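Local coordinates for protein 4-hydroxythreonine-4-phosphate dehydrogenase (Legionella pneumophila subsp. pneumophila, PDB 6XMY) that probably catalyses the NAD-dependent oxidation of 4-(phosphooxy)-L-threonine in pyridoxine 5'-phosphate biosynthesis, using a divalent metal cation, at residues Ile22-Cys27 and Glu47-Glu52; Glu101-Gly106 and Thr139-Asp144. All coordinates share one frame; numbering follows the deposited sequence.

Contact 1 of 2, residues Ile22-Cys27 and Glu47-Glu52; sequences IGPDLC and EARASE. With EDO (1,2-ethanediol), chain E.
R49 reaches from helix 43-52 to the first turn of helix 23-29, where its NH1 meets D25 OD1 at 2.7 Å in a salt bridge. The bond runs almost in the guanidinium plane, with an N-H...O angle of 154°, and arrives nearly in line with the carboxylate C-O bond; the carboxylate plane is turned 58° away. CG anti to the backbone N and a bend at chi2 (66°) lay R49 CD against D25, 3.4 Å from OD1; a second bend at chi3 turns the guanidinium. This is the tight side: P24 CB packs obliquely on R49 NH1 at 3.9 Å, NH1 also bonds to G21 O and NH2 to P19 O. D25 OD2 accepts the backbone N-H of G307. The salt bridge ties helix 43-52 to helix 23-29; I22, next to G23 in the chain, touches NAD. The NE/NH2 edge faces the more open side, where E52 is exposed and a 1,2-ethanediol, probably from the crystallisation liquor, is bound. R49 NE bonds to diol O2 and R49 NH2 to diol O1, both at 2.8 Å. E52, on an extended chain, adds a long 3.8 Å salt bridge from OE1 to R49 NE; S88 OG bonds to E52 OE1 and the diol.

Contact 2 of 2, residues Glu101-Gly106 and Thr139-Asp144; sequences ELLTLG and TEFFAD. With SO4 (sulfate ion), chain C.
The F141 ring carries L103 CD2 over one face, 4.2 Å above its plane and displaced toward the rim, while T104 OG1 and F142 CD1 lie at its edge. The F142 ring is met at its own edge by the carbonyl oxygen of L103, 3.7 Å from CE1. F141 makes the broader contact: its CE2 approaches L103 CB to 3.6 Å, and its CZ comes within 3.4 Å of T104 OG1, the two side chains crossing at about a right angle. That hydroxyl has its polar partner within its own helix, the carbonyl of M100. With CG anti to the backbone N (chi1 173°), F141 extends across to helix 96-111. F142 CG lies anti to its carbonyl carbon (chi1 -67°), and its ring end swings in to bring CZ 4.3 Å from L103 CG. No hydrogen bond links the segments; the helix axes stay 10.9 Å apart and cross at -42°. F142 also rests on L118, T120 and R294. T139 N and T139 OG1 both bond to sulfate O3, at 2.9 and 2.7 Å, and H138 N, R294 and N285 hold the same ion. Those four residues are predicted to bind substrate, so the anion, probably from the crystallisation liquor, is consistent with the substrate phosphate pocket of the PdxA family, at the N-terminus of helix 138-145, whose F141 and F142 pack on helix 96-111.

Overall arrangement
Both contacts pair two helices, but they share none, and contact 1 closes along the chain before contact 2 opens. Their centres are 22 Å apart and their nearest atoms about 8 Å. Contact 1 lies farther out, about 21 Å from the chain centre against 12 Å for contact 2, yet its touching residues are largely buried; it is held by charge, with a diol at its margin. Contact 2, nearer the centre yet only partly buried, is mainly apolar and aromatic, with no hydrogen bond between its segments and a sulfate at one helix end. Each borders a different part of the active region: residues 22-27 the NAD pocket, residues 139-144 the predicted substrate site.

Contact 1 of 2, residues Ile22-Cys27 and Glu47-Glu52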
loop_
_atom_site.group_PDB
_atom_site.type_symbol
_atom_site.label_atom_id
_atom_site.label_comp_id
_atom_site.label_asym_id
_atom_site.label_seq_id
_atom_site.Cartn_x
_atom_site.Cartn_y
_atom_site.Cartn_z
ATOM N N ILE A 22 1.545 -14.909 -5.059
ATOM C CA ILE A 22 1.679 -14.376 -6.413
ATOM C C ILE A 22 2.673 -13.226 -6.521
ATOM O O ILE A 22 2.914 -12.743 -7.635
ATOM C CB ILE A 22 0.331 -13.948 -7.037
ATOM C CG1 ILE A 22 -0.376 -12.895 -6.170
ATOM C CG2 ILE A 22 -0.533 -15.175 -7.329
ATOM C CD1 ILE A 22 -1.569 -12.247 -6.869
ATOM N N GLY A 23 3.245 -12.763 -5.411
ATOM C CA GLY A 23 4.215 -11.686 -5.445
ATOM C C GLY A 23 5.335 -11.919 -6.449
ATOM O O GLY A 23 5.615 -11.064 -7.299
ATOM N N PRO A 24 6.015 -13.073 -6.365
ATOM C CA PRO A 24 7.040 -13.371 -7.381
ATOM C C PRO A 24 6.486 -13.338 -8.796
ATOM O O PRO A 24 7.111 -12.742 -9.683
ATOM C CB PRO A 24 7.539 -14.764 -6.969
ATOM C CG PRO A 24 7.350 -14.783 -5.477
ATOM C CD PRO A 24 6.039 -14.052 -5.257
ATOM N N ASP A 25 5.303 -13.935 -9.013
ATOM C CA ASP A 25 4.690 -13.927 -10.340
ATOM C C ASP A 25 4.511 -12.502 -10.842
ATOM O O ASP A 25 4.756 -12.215 -12.019
ATOM C CB ASP A 25 3.312 -14.603 -10.303
ATOM C CG ASP A 25 3.334 -15.998 -9.704
ATOM O OD1 ASP A 25 4.004 -16.219 -8.680
ATOM O OD2 ASP A 25 2.624 -16.882 -10.235
ATOM N N LEU A 26 4.052 -11.606 -9.965
ATOM C CA LEU A 26 3.815 -10.224 -10.363
ATOM C C LEU A 26 5.114 -9.507 -10.695
ATOM O O LEU A 26 5.152 -8.684 -11.615
ATOM C CB LEU A 26 3.060 -9.493 -9.255
ATOM C CG LEU A 26 1.639 -10.028 -9.039
ATOM C CD1 LEU A 26 1.002 -9.412 -7.800
ATOM C CD2 LEU A 26 0.802 -9.761 -10.280
ATOM N N CYS A 27 6.186 -9.804 -9.953
ATOM C CA CYS A 27 7.479 -9.212 -10.281
ATOM C C CYS A 27 7.973 -9.702 -11.634
ATOM O O CYS A 27 8.536 -8.926 -12.416
ATOM C CB CYS A 27 8.488 -9.528 -9.180
ATOM S SG CYS A 27 8.093 -8.726 -7.608
ATOM N N GLU A 47 13.700 -17.570 -10.748
ATOM C CA GLU A 47 13.977 -18.398 -11.917
ATOM C C GLU A 47 13.035 -19.591 -11.981
ATOM O O GLU A 47 12.521 -19.922 -13.054
ATOM C CB GLU A 47 15.437 -18.870 -11.914
ATOM C CG GLU A 47 16.430 -17.731 -12.163
ATOM C CD GLU A 47 17.878 -18.082 -11.838
ATOM O OE1 GLU A 47 18.121 -19.084 -11.141
ATOM O OE2 GLU A 47 18.774 -17.326 -12.266
ATOM N N ALA A 48 12.799 -20.244 -10.840
ATOM C CA ALA A 48 11.941 -21.429 -10.826
ATOM C C ALA A 48 10.489 -21.059 -11.090
ATOM O O ALA A 48 9.775 -21.788 -11.788
ATOM C CB ALA A 48 12.066 -22.164 -9.490
ATOM N N ARG A 49 10.031 -19.933 -10.538
ATOM C CA ARG A 49 8.664 -19.492 -10.794
ATOM C C ARG A 49 8.478 -19.117 -12.261
ATOM O O ARG A 49 7.448 -19.443 -12.860
ATOM C CB ARG A 49 8.305 -18.342 -9.850
ATOM C CG ARG A 49 6.828 -17.905 -9.873
ATOM C CD ARG A 49 5.868 -18.998 -9.348
ATOM N NE ARG A 49 6.239 -19.491 -8.023
ATOM C CZ ARG A 49 5.896 -18.922 -6.869
ATOM N NH1 ARG A 49 5.163 -17.806 -6.854
ATOM N NH2 ARG A 49 6.303 -19.465 -5.719
ATOM N N ALA A 50 9.485 -18.476 -12.870
ATOM C CA ALA A 50 9.415 -18.172 -14.298
ATOM C C ALA A 50 9.297 -19.452 -15.121
ATOM O O ALA A 50 8.511 -19.528 -16.076
ATOM C CB ALA A 50 10.644 -17.355 -14.717
ATOM N N SER A 51 10.075 -20.471 -14.764
ATOM C CA SER A 51 9.964 -21.752 -15.454
ATOM C C SER A 51 8.576 -22.355 -15.286
ATOM O O SER A 51 7.998 -22.870 -16.249
ATOM C CB SER A 51 11.034 -22.715 -14.945
ATOM O OG SER A 51 12.321 -22.292 -15.356
ATOM N N GLU A 52 8.026 -22.306 -14.069
ATOM C CA GLU A 52 6.691 -22.853 -13.846
ATOM C C GLU A 52 5.651 -22.122 -14.685
ATOM O O GLU A 52 4.681 -22.736 -15.156
ATOM C CB GLU A 52 6.340 -22.771 -12.359
ATOM C CG GLU A 52 5.010 -23.442 -12.020
ATOM C CD GLU A 52 4.641 -23.365 -10.542
ATOM O OE1 GLU A 52 5.352 -22.693 -9.771
ATOM O OE2 GLU A 52 3.632 -23.984 -10.155
HETATM C C1 EDO E . 8.930 -21.993 -7.091
HETATM O O1 EDO E . 7.878 -21.762 -6.153
HETATM C C2 EDO E . 8.350 -22.718 -8.293
HETATM O O2 EDO E . 7.403 -21.846 -8.910
#

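Contact 2 of 2, residues Glu101-Gly106 and Thr139-Asp144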
loop_
_atom_site.group_PDB
_atom_site.type_symbol
_atom_site.label_atom_id
_atom_site.label_comp_id
_atom_site.label_asym_id
_atom_site.label_seq_id
_atom_site.Cartn_x
_atom_site.Cartn_y
_atom_site.Cartn_z
ATOM N N GLU A 101 13.018 -9.747 5.905
ATOM C CA GLU A 101 14.281 -9.210 5.399
ATOM C C GLU A 101 14.054 -8.359 4.159
ATOM O O GLU A 101 14.681 -7.307 4.002
ATOM C CB GLU A 101 15.280 -10.329 5.104
ATOM C CG GLU A 101 16.706 -9.811 4.878
ATOM C CD GLU A 101 17.332 -9.254 6.140
ATOM O OE1 GLU A 101 16.989 -9.736 7.236
ATOM O OE2 GLU A 101 18.153 -8.316 6.033
ATOM N N LEU A 102 13.147 -8.785 3.276
ATOM C CA LEU A 102 12.801 -7.961 2.122
ATOM C C LEU A 102 12.273 -6.601 2.563
ATOM O O LEU A 102 12.653 -5.566 2.001
ATOM C CB LEU A 102 11.739 -8.660 1.266
ATOM C CG LEU A 102 12.003 -10.086 0.762
ATOM C CD1 LEU A 102 10.849 -10.539 -0.131
ATOM C CD2 LEU A 102 13.336 -10.184 0.018
ATOM N N LEU A 103 11.394 -6.581 3.570
ATOM C CA LEU A 103 10.837 -5.317 4.048
ATOM C C LEU A 103 11.911 -4.445 4.689
ATOM O O LEU A 103 11.953 -3.224 4.468
ATOM C CB LEU A 103 9.715 -5.581 5.057
ATOM C CG LEU A 103 8.288 -5.740 4.525
ATOM C CD1 LEU A 103 8.222 -6.644 3.321
ATOM C CD2 LEU A 103 7.352 -6.226 5.620
ATOM N N THR A 104 12.771 -5.052 5.509
ATOM C CA THR A 104 13.787 -4.294 6.234
ATOM C C THR A 104 14.837 -3.772 5.272
ATOM O O THR A 104 15.201 -2.589 5.302
ATOM C CB THR A 104 14.425 -5.192 7.301
ATOM O OG1 THR A 104 13.407 -5.708 8.169
ATOM C CG2 THR A 104 15.458 -4.415 8.128
ATOM N N LEU A 105 15.312 -4.634 4.381
ATOM C CA LEU A 105 16.282 -4.203 3.386
ATOM C C LEU A 105 15.679 -3.170 2.441
ATOM O O LEU A 105 16.328 -2.171 2.109
ATOM C CB LEU A 105 16.793 -5.426 2.632
ATOM C CG LEU A 105 18.028 -5.348 1.761
ATOM C CD1 LEU A 105 19.221 -4.743 2.500
ATOM C CD2 LEU A 105 18.315 -6.770 1.286
ATOM N N GLY A 106 14.422 -3.358 2.035
ATOM C CA GLY A 106 13.786 -2.388 1.154
ATOM C C GLY A 106 13.659 -1.014 1.787
ATOM O O GLY A 106 13.967 0.005 1.160
ATOM N N THR A 139 2.287 -1.238 6.598
ATOM C CA THR A 139 2.104 0.160 6.971
ATOM C C THR A 139 2.646 0.421 8.368
ATOM O O THR A 139 3.414 1.372 8.588
ATOM C CB THR A 139 0.613 0.506 6.881
ATOM O OG1 THR A 139 0.156 0.259 5.543
ATOM C CG2 THR A 139 0.373 1.962 7.240
ATOM N N GLU A 140 2.285 -0.440 9.323
ATOM C CA GLU A 140 2.778 -0.293 10.689
ATOM C C GLU A 140 4.257 -0.645 10.784
ATOM O O GLU A 140 5.006 -0.020 11.548
ATOM C CB GLU A 140 1.973 -1.176 11.641
ATOM C CG GLU A 140 0.517 -0.760 11.826
ATOM C CD GLU A 140 -0.341 -1.018 10.601
ATOM O OE1 GLU A 140 -0.154 -2.064 9.943
ATOM O OE2 GLU A 140 -1.193 -0.159 10.282
ATOM N N PHE A 141 4.697 -1.653 10.024
ATOM C CA PHE A 141 6.112 -2.003 10.020
ATOM C C PHE A 141 6.958 -0.808 9.603
ATOM O O PHE A 141 7.964 -0.491 10.243
ATOM C CB PHE A 141 6.387 -3.193 9.097
ATOM C CG PHE A 141 7.858 -3.479 8.928
ATOM C CD1 PHE A 141 8.534 -4.285 9.835
ATOM C CD2 PHE A 141 8.576 -2.905 7.891
ATOM C CE1 PHE A 141 9.898 -4.536 9.691
ATOM C CE2 PHE A 141 9.932 -3.140 7.753
ATOM C CZ PHE A 141 10.592 -3.957 8.654
ATOM N N PHE A 142 6.563 -0.133 8.518
ATOM C CA PHE A 142 7.359 0.989 8.031
ATOM C C PHE A 142 7.262 2.186 8.968
ATOM O O PHE A 142 8.249 2.902 9.170
ATOM C CB PHE A 142 6.936 1.367 6.608
ATOM C CG PHE A 142 7.249 0.314 5.566
ATOM C CD1 PHE A 142 8.489 -0.314 5.541
ATOM C CD2 PHE A 142 6.310 -0.027 4.594
ATOM C CE1 PHE A 142 8.774 -1.277 4.582
ATOM C CE2 PHE A 142 6.595 -0.989 3.631
ATOM C CZ PHE A 142 7.826 -1.604 3.624
ATOM N N ALA A 143 6.079 2.434 9.536
ATOM C CA ALA A 143 5.955 3.496 10.531
ATOM C C ALA A 143 6.925 3.275 11.686
ATOM O O ALA A 143 7.630 4.199 12.110
ATOM C CB ALA A 143 4.512 3.569 11.038
ATOM N N ASP A 144 6.985 2.044 12.197
ATOM C CA ASP A 144 7.925 1.724 13.270
ATOM C C ASP A 144 9.372 1.860 12.805
ATOM O O ASP A 144 10.208 2.421 13.523
ATOM C CB ASP A 144 7.668 0.310 13.791
ATOM C CG ASP A 144 6.365 0.193 14.563
ATOM O OD1 ASP A 144 5.727 1.230 14.827
ATOM O OD2 ASP A 144 5.974 -0.943 14.907
HETATM S S SO4 C . -0.292 -3.114 4.382
HETATM O O1 SO4 C . 0.223 -2.196 3.369
HETATM O O2 SO4 C . 0.542 -4.311 4.408
HETATM O O3 SO4 C . -0.196 -2.459 5.685
HETATM O O4 SO4 C . -1.684 -3.520 4.123
#